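Local atomic coordinates of mannitol dehydrogenase (PDB entry 1LJ8), a protein that binds NAD and probably oxidises mannitol at C2 as a long-chain mannitol 2-dehydrogenase. Residues Ala112-Ile124 with Phe168-Ile181. Sequence-based numbering, arbitrary orientation.
Sequences AQALIDKLASPEI and FICAALTQRRAAGI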
loop_
_atom_site.group_PDB
_atom_site.type_symbol
_atom_site.label_atom_id
_atom_site.label_comp_id
_atom_site.label_asym_id
_atom_site.label_seq_id
_atom_site.Cartn_x
_atom_site.Cartn_y
_atom_site.Cartn_z
ATOM N N ALA A 112 24.680 0.343 7.645
ATOM C CA ALA A 112 24.257 1.092 6.460
ATOM C C ALA A 112 25.071 0.611 5.252
ATOM O O ALA A 112 24.524 0.377 4.171
ATOM C CB ALA A 112 24.476 2.587 6.666
ATOM N N GLN A 113 26.381 0.400 5.431
ATOM C CA GLN A 113 27.206 0.001 4.282
ATOM C C GLN A 113 26.906 -1.397 3.729
ATOM O O GLN A 113 27.023 -1.623 2.505
ATOM C CB GLN A 113 28.724 0.130 4.614
ATOM C CG GLN A 113 29.623 -0.013 3.354
ATOM C CD GLN A 113 29.315 1.054 2.280
ATOM O OE1 GLN A 113 29.144 2.233 2.577
ATOM N NE2 GLN A 113 29.254 0.619 1.017
ATOM N N ALA A 114 26.532 -2.338 4.612
ATOM C CA ALA A 114 26.196 -3.695 4.168
ATOM C C ALA A 114 24.964 -3.595 3.253
ATOM O O ALA A 114 24.879 -4.304 2.267
ATOM C CB ALA A 114 25.866 -4.597 5.364
ATOM N N LEU A 115 24.027 -2.729 3.600
ATOM C CA LEU A 115 22.825 -2.560 2.769
ATOM C C LEU A 115 23.179 -1.886 1.429
ATOM O O LEU A 115 22.672 -2.273 0.361
ATOM C CB LEU A 115 21.829 -1.731 3.544
ATOM C CG LEU A 115 20.494 -1.435 2.908
ATOM C CD1 LEU A 115 19.966 -2.739 2.220
ATOM C CD2 LEU A 115 19.536 -0.902 4.049
ATOM N N ILE A 116 24.029 -0.860 1.478
ATOM C CA ILE A 116 24.478 -0.185 0.244
ATOM C C ILE A 116 25.181 -1.221 -0.647
ATOM O O ILE A 116 24.942 -1.299 -1.870
ATOM C CB ILE A 116 25.443 1.019 0.562
ATOM C CG1 ILE A 116 24.664 2.099 1.330
ATOM C CG2 ILE A 116 26.079 1.592 -0.750
ATOM C CD1 ILE A 116 25.588 3.203 1.948
ATOM N N ASP A 117 26.033 -2.053 -0.031
ATOM C CA ASP A 117 26.759 -3.081 -0.799
ATOM C C ASP A 117 25.799 -4.051 -1.486
ATOM O O ASP A 117 26.024 -4.463 -2.623
ATOM C CB ASP A 117 27.688 -3.909 0.102
ATOM C CG ASP A 117 28.944 -3.134 0.525
ATOM O OD1 ASP A 117 29.245 -2.109 -0.103
ATOM O OD2 ASP A 117 29.621 -3.580 1.491
ATOM N N LYS A 118 24.770 -4.450 -0.757
ATOM C CA LYS A 118 23.771 -5.382 -1.326
ATOM C C LYS A 118 23.069 -4.709 -2.513
ATOM O O LYS A 118 22.945 -5.301 -3.586
ATOM C CB LYS A 118 22.725 -5.738 -0.249
ATOM C CG LYS A 118 21.551 -6.623 -0.782
ATOM C CD LYS A 118 22.035 -7.971 -1.349
ATOM C CE LYS A 118 22.553 -8.906 -0.247
ATOM N NZ LYS A 118 22.982 -10.227 -0.838
ATOM N N LEU A 119 22.601 -3.484 -2.311
ATOM C CA LEU A 119 21.914 -2.749 -3.391
ATOM C C LEU A 119 22.848 -2.461 -4.583
ATOM O O LEU A 119 22.399 -2.247 -5.708
ATOM C CB LEU A 119 21.351 -1.429 -2.857
ATOM C CG LEU A 119 20.276 -1.608 -1.769
ATOM C CD1 LEU A 119 20.004 -0.226 -1.110
ATOM C CD2 LEU A 119 18.997 -2.215 -2.374
ATOM N N ALA A 120 24.149 -2.422 -4.326
ATOM C CA ALA A 120 25.119 -2.160 -5.379
ATOM C C ALA A 120 25.728 -3.429 -5.988
ATOM O O ALA A 120 26.582 -3.333 -6.880
ATOM C CB ALA A 120 26.252 -1.207 -4.829
ATOM N N SER A 121 25.288 -4.611 -5.540
ATOM C CA SER A 121 25.844 -5.860 -6.067
ATOM C C SER A 121 25.288 -6.090 -7.484
ATOM O O SER A 121 24.093 -5.865 -7.764
ATOM C CB SER A 121 25.590 -7.049 -5.125
ATOM O OG SER A 121 24.231 -7.424 -5.027
ATOM N N PRO A 122 26.152 -6.530 -8.405
ATOM C CA PRO A 122 25.680 -6.734 -9.781
ATOM C C PRO A 122 24.496 -7.669 -9.986
ATOM O O PRO A 122 23.712 -7.447 -10.930
ATOM C CB PRO A 122 26.951 -7.169 -10.549
ATOM C CG PRO A 122 27.865 -7.752 -9.469
ATOM C CD PRO A 122 27.582 -6.894 -8.236
ATOM N N GLU A 123 24.339 -8.643 -9.079
ATOM C CA GLU A 123 23.257 -9.625 -9.176
ATOM C C GLU A 123 21.914 -8.960 -8.914
ATOM O O GLU A 123 20.883 -9.448 -9.416
ATOM C CB GLU A 123 23.411 -10.765 -8.156
ATOM C CG GLU A 123 24.671 -11.604 -8.319
ATOM C CD GLU A 123 25.933 -10.820 -8.005
ATOM O OE1 GLU A 123 25.878 -9.893 -7.157
ATOM O OE2 GLU A 123 26.988 -11.158 -8.598
ATOM N N ILE A 124 21.926 -7.885 -8.118
ATOM C CA ILE A 124 20.671 -7.176 -7.802
ATOM C C ILE A 124 20.374 -6.273 -8.987
ATOM O O ILE A 124 21.074 -5.291 -9.253
ATOM C CB ILE A 124 20.794 -6.343 -6.501
ATOM C CG1 ILE A 124 21.061 -7.306 -5.336
ATOM C CG2 ILE A 124 19.530 -5.468 -6.282
ATOM C CD1 ILE A 124 19.910 -8.314 -5.112
ATOM N N PHE A 168 19.584 5.625 0.433
ATOM C CA PHE A 168 20.141 4.312 0.117
ATOM C C PHE A 168 20.229 4.059 -1.368
ATOM O O PHE A 168 21.238 3.525 -1.863
ATOM C CB PHE A 168 19.346 3.184 0.809
ATOM C CG PHE A 168 19.823 2.920 2.198
ATOM C CD1 PHE A 168 19.079 3.340 3.303
ATOM C CD2 PHE A 168 21.085 2.317 2.403
ATOM C CE1 PHE A 168 19.574 3.169 4.608
ATOM C CE2 PHE A 168 21.578 2.152 3.725
ATOM C CZ PHE A 168 20.806 2.587 4.801
ATOM N N ILE A 169 19.156 4.376 -2.107
ATOM C CA ILE A 169 19.245 4.156 -3.550
ATOM C C ILE A 169 20.354 5.016 -4.186
ATOM O O ILE A 169 21.096 4.520 -5.020
ATOM C CB ILE A 169 17.886 4.451 -4.238
ATOM C CG1 ILE A 169 16.958 3.267 -3.920
ATOM C CG2 ILE A 169 18.053 4.636 -5.764
ATOM C CD1 ILE A 169 15.484 3.540 -4.272
ATOM N N CYS A 170 20.470 6.276 -3.799
ATOM C CA CYS A 170 21.529 7.112 -4.405
ATOM C C CYS A 170 22.892 6.610 -4.055
ATOM O O CYS A 170 23.778 6.587 -4.906
ATOM C CB CYS A 170 21.415 8.570 -3.958
ATOM S SG CYS A 170 20.093 9.436 -4.837
ATOM N N ALA A 171 23.093 6.209 -2.796
ATOM C CA ALA A 171 24.428 5.721 -2.453
ATOM C C ALA A 171 24.747 4.433 -3.223
ATOM O O ALA A 171 25.900 4.202 -3.629
ATOM C CB ALA A 171 24.560 5.490 -0.912
ATOM N N ALA A 172 23.754 3.558 -3.427
ATOM C CA ALA A 172 24.000 2.328 -4.151
ATOM C C ALA A 172 24.314 2.612 -5.622
ATOM O O ALA A 172 25.196 1.966 -6.196
ATOM C CB ALA A 172 22.771 1.370 -4.086
ATOM N N LEU A 173 23.577 3.548 -6.221
ATOM C CA LEU A 173 23.804 3.827 -7.644
ATOM C C LEU A 173 25.185 4.437 -7.842
ATOM O O LEU A 173 25.861 4.106 -8.801
ATOM C CB LEU A 173 22.713 4.741 -8.191
ATOM C CG LEU A 173 21.337 4.008 -8.317
ATOM C CD1 LEU A 173 20.247 5.031 -8.628
ATOM C CD2 LEU A 173 21.369 2.964 -9.443
ATOM N N THR A 174 25.596 5.303 -6.928
ATOM C CA THR A 174 26.931 5.906 -7.024
ATOM C C THR A 174 28.017 4.823 -6.978
ATOM O O THR A 174 28.959 4.819 -7.799
ATOM C CB THR A 174 27.123 6.908 -5.888
ATOM O OG1 THR A 174 26.179 7.976 -6.061
ATOM C CG2 THR A 174 28.563 7.467 -5.887
ATOM N N GLN A 175 27.877 3.889 -6.037
ATOM C CA GLN A 175 28.828 2.775 -5.895
ATOM C C GLN A 175 28.825 1.883 -7.147
ATOM O O GLN A 175 29.907 1.463 -7.622
ATOM C CB GLN A 175 28.475 1.955 -4.642
ATOM C CG GLN A 175 29.509 0.873 -4.265
ATOM C CD GLN A 175 29.299 0.359 -2.854
ATOM O OE1 GLN A 175 29.321 1.138 -1.896
ATOM N NE2 GLN A 175 29.113 -0.955 -2.708
ATOM N N ARG A 176 27.638 1.566 -7.684
ATOM C CA ARG A 176 27.582 0.760 -8.903
ATOM C C ARG A 176 28.331 1.461 -10.045
ATOM O O ARG A 176 29.135 0.826 -10.756
ATOM C CB ARG A 176 26.123 0.465 -9.360
ATOM C CG ARG A 176 25.365 -0.447 -8.374
ATOM C CD ARG A 176 23.860 -0.528 -8.724
ATOM N NE ARG A 176 23.569 -1.511 -9.778
ATOM C CZ ARG A 176 23.188 -2.766 -9.566
ATOM N NH1 ARG A 176 23.021 -3.233 -8.331
ATOM N NH2 ARG A 176 23.025 -3.585 -10.590
ATOM N N ARG A 177 28.074 2.754 -10.210
ATOM C CA ARG A 177 28.740 3.529 -11.270
ATOM C C ARG A 177 30.265 3.479 -11.162
ATOM O O ARG A 177 30.967 3.318 -12.167
ATOM C CB ARG A 177 28.325 4.980 -11.218
ATOM C CG ARG A 177 26.891 5.214 -11.484
ATOM C CD ARG A 177 26.668 6.706 -11.508
ATOM N NE ARG A 177 27.417 7.350 -12.593
ATOM C CZ ARG A 177 27.576 8.663 -12.699
ATOM N NH1 ARG A 177 27.064 9.478 -11.770
ATOM N NH2 ARG A 177 28.184 9.174 -13.774
ATOM N N ALA A 178 30.758 3.604 -9.934
ATOM C CA ALA A 178 32.179 3.602 -9.695
ATOM C C ALA A 178 32.767 2.228 -9.979
ATOM O O ALA A 178 33.975 2.096 -10.228
ATOM C CB ALA A 178 32.455 4.028 -8.266
ATOM N N ALA A 179 31.926 1.197 -9.986
ATOM C CA ALA A 179 32.418 -0.148 -10.259
ATOM C C ALA A 179 32.154 -0.579 -11.702
ATOM O O ALA A 179 32.477 -1.712 -12.096
ATOM C CB ALA A 179 31.762 -1.134 -9.302
ATOM N N GLY A 180 31.574 0.316 -12.483
ATOM C CA GLY A 180 31.221 -0.016 -13.846
ATOM C C GLY A 180 30.035 -0.982 -13.887
ATOM O O GLY A 180 29.866 -1.721 -14.863
ATOM N N ILE A 181 29.207 -0.976 -12.839
ATOM C CA ILE A 181 28.045 -1.875 -12.747
ATOM C C ILE A 181 26.807 -1.104 -13.241
ATOM O O ILE A 181 26.603 0.051 -12.861
ATOM C CB ILE A 181 27.882 -2.334 -11.270
ATOM C CG1 ILE A 181 29.068 -3.272 -10.914
ATOM C CG2 ILE A 181 26.540 -3.032 -11.049
ATOM C CD1 ILE A 181 29.109 -3.704 -9.434
HETATM O O HOH W 1 29.408 -2.677 -5.189
#
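Helices 112-119 and 165-178 of the Rossmann domain pack with segment axes crossing at -58°, knobs into holes: the Phe-168 ring enters a hole formed by Ala-112, Leu-115, Ile-116 and Leu-119. Leu-115 CD2 lies over one ring face, a CH-pi contact 3.8 Å from the centroid. Ile-116 in turn is a knob among Phe-168, Ala-171, Ala-172 and Gln-175. The axes come within 8.3 Å where Ala-120, Ala-171 and Ala-172 lie in the interface. Ala-172 CB meets Leu-119 CB at 3.4 Å, unusually close for saturated carbons.

A polar network borders this core. With CG anti to the backbone N (chi1 -172°), extended Gln-175 reaches the other helix: its NE2 gives a nearly straight bond (164°) to Asp-117 OD1, and its OE1 accepts from Gln-113 NE2 on an in-plane lone pair. Gln-113 NE2 also bonds Asp-117 OD1, from above the carboxylate plane. A leucine in place of Gln-175 would probably leave Asp-117 OD1 with one donor fewer and Gln-113 freer to turn.

At the end of helix 112-119 and in the following turn, Arg-176 NH1 donates to Leu-119 O (2.9 Å) and weakly to Ser-121 O, NH2 weakly to Ile-124 O; Arg-176 NE hydrogen-bonds Pro-182 O. The guanidinium thus links the Ser-121 to Ile-124 turn to the segment after helix 165-178, both leading into neighbouring parallel strands, 126-129 and 185-188, of the Rossmann-fold sheet.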